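Side-chain contacts in DNA-3-methyladenine glycosidase (Bacillus halodurans, PDB 2H56), which belongs to the HhH-GPD superfamily of base excision DNA repair proteins and folds as a single, mostly helical chain: residues Phe154-Leu159 with Val204-Leu209; Thr25-Asp30 with Gln35-Ala40. All blocks are in the same frame, centred on the assembly; numbering follows the deposited sequence.

Contact 2 comes first along the chain and is complete before contact 1 begins. It joins two consecutive helices, 21-27 and 31-40. Contact 1 is longer in range and joins helix 148-157 to helix 202-219. Its centre lies about 6 Å from the centre of the chain, against about 21 Å for contact 2, and the two contact centres are about 16 Å apart. Helix 202-219 links them. Its segment 204-209 faces helix 148-157 in contact 1, while Tyr208 and Ala205 pack on Phe36, Ile37 and Ile26 of contact 2. The N-terminal helices 21-27 and 31-40 are thus packed against helix 202-219, which also reaches contact 1 near the middle of the chain.

Contact 1 of 2, residues Phe154-Leu159 with Val204-Leu209; sequences FMMFSL and VACLYL
Leu207 CD2 comes to the Phe157 ring obliquely, 4.4 Å from Phe157 CE1. Around this ring lie also Leu45 and Pro46 of strand 43-46, while Leu207 packs on Val43 of the same strand. Helices 133-141 and 148-157, with the short Gly-rich turn between them, are consistent with the helix-hairpin-helix motif that gives the HhH-GPD family its name. The contact joins the end of the second of these helices to the first half of helix 202-219. The backbones stay well apart: the nearest CA atoms, of Met156 and Val204, are separated by 9.4 Å. The long Met156 and Phe157 side chains span most of the gap, to meet Cys206 and Leu207. Met156 is a selenomethionine whose CG stands beside the backbone N (chi1 -72°). Beyond CG the chain is fully extended, with chi3 at -179°, and this carries the methyl across. Cys206 points toward it from the facing helix and also touches Leu172 of helix 170-180. All the contacts are apolar, and the meeting residues are largely buried. Met156 packs on Val164 as well. At the reaching end, Met156 CE lies 3.6 Å from Cys206 SG and 3.9 Å from Cys206 CB.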
ATOM      1  N   PHE A 154       3.628   0.428   1.382  1.00 64.74           N
ATOM      2  CA  PHE A 154       4.484   1.589   1.283  1.00 67.70           C
ATOM      3  C   PHE A 154       5.061   1.730  -0.102  1.00 70.10           C
ATOM      4  O   PHE A 154       5.130   2.851  -0.615  1.00 76.18           O
ATOM      5  CB  PHE A 154       5.629   1.510   2.283  1.00 69.77           C
ATOM      6  CG  PHE A 154       6.540   2.690   2.242  1.00 72.16           C
ATOM      7  CD1 PHE A 154       6.156   3.903   2.832  1.00 79.67           C
ATOM      8  CD2 PHE A 154       7.784   2.598   1.634  1.00 68.07           C
ATOM      9  CE1 PHE A 154       6.992   5.020   2.775  1.00 67.70           C
ATOM     10  CE2 PHE A 154       8.631   3.706   1.589  1.00 72.29           C
ATOM     11  CZ  PHE A 154       8.234   4.917   2.157  1.00 65.23           C
HETATM   12  N   MSE A 155       5.480   0.619  -0.713  1.00 66.49           N
HETATM   13  CA  MSE A 155       6.082   0.685  -2.021  1.00 65.85           C
HETATM   14  C   MSE A 155       5.031   1.161  -3.026  1.00 67.60           C
HETATM   15  O   MSE A 155       5.365   1.716  -4.097  1.00 66.98           O
HETATM   16  CB  MSE A 155       6.595  -0.686  -2.483  1.00 65.11           C
HETATM   17  CG  MSE A 155       7.743  -1.273  -1.711  1.00 64.92           C
HETATM   18 SE   MSE A 155       8.542  -2.825  -2.593  0.70 68.29          SE
HETATM   19  CE  MSE A 155       8.939  -2.011  -4.355  1.00 64.61           C
HETATM   20  N   MSE A 156       3.760   0.886  -2.748  1.00 65.84           N
HETATM   21  CA  MSE A 156       2.776   1.141  -3.785  1.00 66.35           C
HETATM   22  C   MSE A 156       2.334   2.583  -3.643  1.00 69.05           C
HETATM   23  O   MSE A 156       2.513   3.380  -4.541  1.00 71.66           O
HETATM   24  CB  MSE A 156       1.571   0.202  -3.694  1.00 66.13           C
HETATM   25  CG  MSE A 156       1.817  -1.264  -4.106  1.00 68.74           C
HETATM   26 SE   MSE A 156       0.144  -2.202  -3.809  0.70 55.98          SE
HETATM   27  CE  MSE A 156       0.391  -4.156  -4.294  1.00 63.91           C
ATOM     28  N   PHE A 157       1.805   2.884  -2.470  1.00 71.75           N
ATOM     29  CA  PHE A 157       1.059   4.088  -2.200  1.00 71.90           C
ATOM     30  C   PHE A 157       1.947   5.238  -1.765  1.00 73.62           C
ATOM     31  O   PHE A 157       1.456   6.324  -1.464  1.00 75.31           O
ATOM     32  CB  PHE A 157       0.039   3.795  -1.096  1.00 71.21           C
ATOM     33  CG  PHE A 157      -1.055   2.925  -1.546  1.00 70.04           C
ATOM     34  CD1 PHE A 157      -1.961   3.385  -2.476  1.00 75.17           C
ATOM     35  CD2 PHE A 157      -1.170   1.636  -1.084  1.00 73.25           C
ATOM     36  CE1 PHE A 157      -3.004   2.578  -2.931  1.00 72.90           C
ATOM     37  CE2 PHE A 157      -2.193   0.812  -1.532  1.00 71.40           C
ATOM     38  CZ  PHE A 157      -3.119   1.289  -2.462  1.00 72.84           C
ATOM     39  N   SER A 158       3.251   5.022  -1.731  1.00 74.93           N
ATOM     40  CA  SER A 158       4.134   6.083  -1.331  1.00 75.01           C
ATOM     41  C   SER A 158       5.328   6.219  -2.240  1.00 74.13           C
ATOM     42  O   SER A 158       5.636   7.322  -2.593  1.00 80.23           O
ATOM     43  CB  SER A 158       4.523   5.921   0.130  1.00 76.63           C
ATOM     44  OG  SER A 158       5.878   6.231   0.295  1.00 83.46           O
ATOM     45  N   LEU A 159       5.999   5.135  -2.620  1.00 72.56           N
ATOM     46  CA  LEU A 159       6.992   5.181  -3.718  1.00 72.08           C
ATOM     47  C   LEU A 159       6.416   5.011  -5.141  1.00 70.48           C
ATOM     48  O   LEU A 159       7.181   5.002  -6.114  1.00 68.95           O
ATOM     49  CB  LEU A 159       8.035   4.083  -3.580  1.00 73.87           C
ATOM     50  CG  LEU A 159       8.987   4.121  -2.406  1.00 81.28           C
ATOM     51  CD1 LEU A 159       8.226   3.763  -1.165  1.00 83.42           C
ATOM     52  CD2 LEU A 159      10.114   3.118  -2.680  1.00 81.72           C
ATOM     53  N   VAL A 204      -0.943  -2.369 -10.528  1.00 65.81           N
ATOM     54  CA  VAL A 204      -2.136  -1.900 -11.235  1.00 65.97           C
ATOM     55  C   VAL A 204      -3.294  -2.939 -11.126  1.00 69.21           C
ATOM     56  O   VAL A 204      -4.448  -2.584 -10.826  1.00 70.98           O
ATOM     57  CB  VAL A 204      -1.847  -1.528 -12.711  1.00 66.53           C
ATOM     58  CG1 VAL A 204      -3.111  -1.040 -13.369  1.00 60.17           C
ATOM     59  CG2 VAL A 204      -0.742  -0.432 -12.835  1.00 57.69           C
ATOM     60  N   ALA A 205      -2.985  -4.218 -11.319  1.00 69.12           N
ATOM     61  CA  ALA A 205      -3.958  -5.300 -11.058  1.00 67.08           C
ATOM     62  C   ALA A 205      -4.520  -5.203  -9.660  1.00 68.67           C
ATOM     63  O   ALA A 205      -5.710  -5.367  -9.431  1.00 69.01           O
ATOM     64  CB  ALA A 205      -3.306  -6.658 -11.234  1.00 64.79           C
ATOM     65  N   CYS A 206      -3.644  -4.950  -8.702  1.00 70.58           N
ATOM     66  CA  CYS A 206      -4.055  -4.924  -7.310  1.00 70.57           C
ATOM     67  C   CYS A 206      -5.075  -3.834  -7.041  1.00 69.02           C
ATOM     68  O   CYS A 206      -5.969  -4.007  -6.221  1.00 68.59           O
ATOM     69  CB  CYS A 206      -2.840  -4.758  -6.395  1.00 73.00           C
ATOM     70  SG  CYS A 206      -1.795  -6.237  -6.312  1.00 79.07           S
ATOM     71  N   LEU A 207      -4.932  -2.702  -7.718  1.00 68.80           N
ATOM     72  CA  LEU A 207      -5.929  -1.662  -7.621  1.00 67.71           C
ATOM     73  C   LEU A 207      -7.295  -2.216  -8.081  1.00 66.72           C
ATOM     74  O   LEU A 207      -8.318  -1.955  -7.460  1.00 69.55           O
ATOM     75  CB  LEU A 207      -5.527  -0.455  -8.462  1.00 67.94           C
ATOM     76  CG  LEU A 207      -4.256   0.271  -8.036  1.00 66.91           C
ATOM     77  CD1 LEU A 207      -3.919   1.380  -9.032  1.00 64.37           C
ATOM     78  CD2 LEU A 207      -4.429   0.805  -6.640  1.00 57.39           C
ATOM     79  N   TYR A 208      -7.324  -2.998  -9.145  1.00 65.74           N
ATOM     80  CA  TYR A 208      -8.600  -3.552  -9.620  1.00 65.80           C
ATOM     81  C   TYR A 208      -9.118  -4.634  -8.694  1.00 65.81           C
ATOM     82  O   TYR A 208     -10.326  -4.766  -8.480  1.00 66.17           O
ATOM     83  CB  TYR A 208      -8.473  -4.077 -11.045  1.00 66.04           C
ATOM     84  CG  TYR A 208      -8.454  -2.957 -12.058  1.00 68.65           C
ATOM     85  CD1 TYR A 208      -9.629  -2.282 -12.381  1.00 64.77           C
ATOM     86  CD2 TYR A 208      -7.273  -2.557 -12.674  1.00 68.92           C
ATOM     87  CE1 TYR A 208      -9.646  -1.264 -13.276  1.00 64.59           C
ATOM     88  CE2 TYR A 208      -7.278  -1.508 -13.599  1.00 69.08           C
ATOM     89  CZ  TYR A 208      -8.472  -0.872 -13.887  1.00 68.16           C
ATOM     90  OH  TYR A 208      -8.502   0.159 -14.771  1.00 68.55           O
ATOM     91  N   LEU A 209      -8.206  -5.406  -8.121  1.00 65.78           N
ATOM     92  CA  LEU A 209      -8.624  -6.414  -7.172  1.00 67.31           C
ATOM     93  C   LEU A 209      -9.323  -5.731  -6.008  1.00 67.32           C
ATOM     94  O   LEU A 209     -10.411  -6.166  -5.574  1.00 68.31           O
ATOM     95  CB  LEU A 209      -7.437  -7.282  -6.721  1.00 69.13           C
ATOM     96  CG  LEU A 209      -6.910  -8.296  -7.766  1.00 69.75           C
ATOM     97  CD1 LEU A 209      -6.002  -9.339  -7.142  1.00 76.98           C
ATOM     98  CD2 LEU A 209      -8.049  -9.017  -8.429  1.00 74.36           C
TER

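Contact 2 of 2, residues Thr25-Asp30 with Gln35-Ala40; sequences TIVAQD and QFIEIA
Ile37 reaches out from helix 31-40 and puts its CD1 methyl against two residues of helix 21-27. That methyl lies 3.3 Å from Val27 CG1 and 3.9 Å from Ile26 CD1. The Ile26 and Ile37 side chains cross at a slant, with their CD1 methyls meeting, and all three side chains point toward the opposite segment. Ile37 CG1 stands beside the backbone N (chi1 -69°) and chi2 is near 167°, an extended shape that sends CD1 outward to its partners. A short turn joins the two successive helices. The turn is type I, from Val27 to Asp30, closed by Asp30 N to Val27 O at 3.1 Å. Asp30 is the N-cap of helix 31-40, where its OD1 accepts a hydrogen bond from Leu33 N. Its OD2 is bonded to Tyr180 OH and Trp198 NE1, which tie the cap to other parts of the chain. The outer side is different. Ala28 and Gln29 of the turn and Glu38 and Ile39 of the helix are exposed and add nothing to the apolar cluster. On the inner side, Leu33 fills in beside Ile26 and Val27, Tyr201 covers Ile26, and Tyr208 of helix 202-219 packs on both Ile37 and Phe36, whose ring also meets Phe216 of that helix edge-to-face.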
ATOM      1  N   THR A  25      -1.173  -4.331 -20.710  1.00 68.96           N
ATOM      2  CA  THR A  25      -0.226  -5.376 -20.378  1.00 67.19           C
ATOM      3  C   THR A  25      -0.805  -6.377 -19.400  1.00 69.56           C
ATOM      4  O   THR A  25      -0.725  -7.585 -19.650  1.00 71.07           O
ATOM      5  CB  THR A  25       1.049  -4.803 -19.832  1.00 66.41           C
ATOM      6  OG1 THR A  25       1.727  -4.158 -20.902  1.00 59.19           O
ATOM      7  CG2 THR A  25       1.932  -5.900 -19.272  1.00 56.43           C
ATOM      8  N   ILE A  26      -1.425  -5.895 -18.327  1.00 70.49           N
ATOM      9  CA  ILE A  26      -1.922  -6.801 -17.282  1.00 70.85           C
ATOM     10  C   ILE A  26      -3.082  -7.649 -17.756  1.00 72.12           C
ATOM     11  O   ILE A  26      -3.296  -8.725 -17.241  1.00 74.61           O
ATOM     12  CB  ILE A  26      -2.324  -6.077 -15.979  1.00 71.97           C
ATOM     13  CG1 ILE A  26      -3.497  -5.127 -16.193  1.00 69.03           C
ATOM     14  CG2 ILE A  26      -1.137  -5.322 -15.388  1.00 66.29           C
ATOM     15  CD1 ILE A  26      -4.216  -4.791 -14.885  1.00 71.51           C
ATOM     16  N   VAL A  27      -3.820  -7.189 -18.754  1.00 72.42           N
ATOM     17  CA  VAL A  27      -4.928  -7.995 -19.260  1.00 70.52           C
ATOM     18  C   VAL A  27      -4.553  -8.824 -20.455  1.00 69.54           C
ATOM     19  O   VAL A  27      -5.343  -9.654 -20.858  1.00 69.68           O
ATOM     20  CB  VAL A  27      -6.177  -7.156 -19.636  1.00 70.56           C
ATOM     21  CG1 VAL A  27      -6.577  -6.282 -18.446  1.00 68.00           C
ATOM     22  CG2 VAL A  27      -5.921  -6.334 -20.891  1.00 63.23           C
ATOM     23  N   ALA A  28      -3.359  -8.646 -21.020  1.00 68.05           N
ATOM     24  CA  ALA A  28      -2.999  -9.395 -22.262  1.00 64.68           C
ATOM     25  C   ALA A  28      -3.249 -10.906 -22.176  1.00 63.80           C
ATOM     26  O   ALA A  28      -3.734 -11.517 -23.104  1.00 63.51           O
ATOM     27  CB  ALA A  28      -1.567  -9.136 -22.647  1.00 59.67           C
ATOM     28  N   GLN A  29      -2.921 -11.498 -21.049  1.00 66.98           N
ATOM     29  CA  GLN A  29      -3.010 -12.928 -20.902  1.00 69.10           C
ATOM     30  C   GLN A  29      -3.980 -13.289 -19.801  1.00 70.27           C
ATOM     31  O   GLN A  29      -3.806 -14.321 -19.161  1.00 73.50           O
ATOM     32  CB  GLN A  29      -1.637 -13.508 -20.596  1.00 69.31           C
ATOM     33  CG  GLN A  29      -0.516 -12.962 -21.472  1.00 66.28           C
ATOM     34  CD  GLN A  29       0.784 -13.659 -21.178  1.00 64.55           C
ATOM     35  OE1 GLN A  29       1.270 -14.458 -21.965  1.00 75.93           O
ATOM     36  NE2 GLN A  29       1.324 -13.404 -20.021  1.00 74.23           N
ATOM     37  N   ASP A  30      -5.031 -12.473 -19.648  1.00 69.79           N
ATOM     38  CA  ASP A  30      -6.077 -12.651 -18.627  1.00 67.00           C
ATOM     39  C   ASP A  30      -7.412 -12.002 -19.073  1.00 64.62           C
ATOM     40  O   ASP A  30      -7.659 -10.835 -18.807  1.00 65.65           O
ATOM     41  CB  ASP A  30      -5.593 -11.970 -17.345  1.00 68.59           C
ATOM     42  CG  ASP A  30      -6.420 -12.327 -16.121  1.00 68.84           C
ATOM     43  OD1 ASP A  30      -7.589 -12.765 -16.293  1.00 65.49           O
ATOM     44  OD2 ASP A  30      -5.867 -12.173 -14.984  1.00 65.88           O
ATOM     45  N   GLN A  35     -12.508  -8.467 -18.908  1.00 69.05           N
ATOM     46  CA  GLN A  35     -13.965  -8.333 -18.769  1.00 67.29           C
ATOM     47  C   GLN A  35     -14.318  -7.429 -17.566  1.00 66.26           C
ATOM     48  O   GLN A  35     -15.218  -6.593 -17.640  1.00 63.24           O
ATOM     49  CB  GLN A  35     -14.632  -9.716 -18.636  1.00 65.71           C
ATOM     50  CG  GLN A  35     -14.735 -10.481 -19.950  1.00 66.22           C
ATOM     51  CD  GLN A  35     -15.404 -11.849 -19.828  1.00 68.51           C
ATOM     52  OE1 GLN A  35     -16.572 -12.004 -20.180  1.00 73.70           O
ATOM     53  NE2 GLN A  35     -14.664 -12.849 -19.342  1.00 66.98           N
ATOM     54  N   PHE A  36     -13.572  -7.580 -16.480  1.00 66.52           N
ATOM     55  CA  PHE A  36     -13.828  -6.801 -15.278  1.00 68.63           C
ATOM     56  C   PHE A  36     -13.458  -5.336 -15.449  1.00 67.53           C
ATOM     57  O   PHE A  36     -14.237  -4.453 -15.068  1.00 65.82           O
ATOM     58  CB  PHE A  36     -13.046  -7.350 -14.092  1.00 69.56           C
ATOM     59  CG  PHE A  36     -13.237  -6.552 -12.842  1.00 69.57           C
ATOM     60  CD1 PHE A  36     -14.500  -6.391 -12.308  1.00 69.51           C
ATOM     61  CD2 PHE A  36     -12.171  -5.938 -12.217  1.00 72.42           C
ATOM     62  CE1 PHE A  36     -14.696  -5.639 -11.165  1.00 65.19           C
ATOM     63  CE2 PHE A  36     -12.366  -5.177 -11.064  1.00 69.23           C
ATOM     64  CZ  PHE A  36     -13.628  -5.040 -10.543  1.00 67.58           C
ATOM     65  N   ILE A  37     -12.273  -5.099 -16.014  1.00 65.72           N
ATOM     66  CA  ILE A  37     -11.750  -3.748 -16.183  1.00 65.28           C
ATOM     67  C   ILE A  37     -12.623  -2.948 -17.125  1.00 65.56           C
ATOM     68  O   ILE A  37     -12.865  -1.762 -16.881  1.00 67.11           O
ATOM     69  CB  ILE A  37     -10.271  -3.732 -16.654  1.00 66.14           C
ATOM     70  CG1 ILE A  37      -9.350  -4.231 -15.547  1.00 67.46           C
ATOM     71  CG2 ILE A  37      -9.818  -2.337 -17.013  1.00 59.22           C
ATOM     72  CD1 ILE A  37      -7.963  -4.545 -16.028  1.00 69.28           C
ATOM     73  N   GLU A  38     -13.145  -3.571 -18.172  1.00 65.42           N
ATOM     74  CA  GLU A  38     -14.008  -2.798 -19.069  1.00 67.42           C
ATOM     75  C   GLU A  38     -15.285  -2.292 -18.335  1.00 67.83           C
ATOM     76  O   GLU A  38     -15.732  -1.189 -18.595  1.00 69.41           O
ATOM     77  CB  GLU A  38     -14.283  -3.522 -20.408  1.00 67.42           C
ATOM     78  CG  GLU A  38     -13.130  -3.318 -21.485  1.00 68.41           C
ATOM     79  N   ILE A  39     -15.812  -3.052 -17.379  1.00 65.98           N
ATOM     80  CA  ILE A  39     -16.912  -2.578 -16.560  1.00 63.95           C
ATOM     81  C   ILE A  39     -16.452  -1.591 -15.446  1.00 65.08           C
ATOM     82  O   ILE A  39     -17.094  -0.562 -15.199  1.00 63.50           O
ATOM     83  CB  ILE A  39     -17.710  -3.761 -15.951  1.00 64.93           C
ATOM     84  CG1 ILE A  39     -18.480  -4.538 -17.036  1.00 58.56           C
ATOM     85  CG2 ILE A  39     -18.693  -3.258 -14.890  1.00 56.32           C
ATOM     86  N   ALA A  40     -15.342  -1.882 -14.781  1.00 65.34           N
ATOM     87  CA  ALA A  40     -14.935  -1.067 -13.615  1.00 64.73           C
ATOM     88  C   ALA A  40     -14.362   0.290 -13.978  1.00 65.42           C
ATOM     89  O   ALA A  40     -14.380   1.175 -13.167  1.00 69.70           O
ATOM     90  CB  ALA A  40     -13.927  -1.814 -12.736  1.00 63.59           C
TER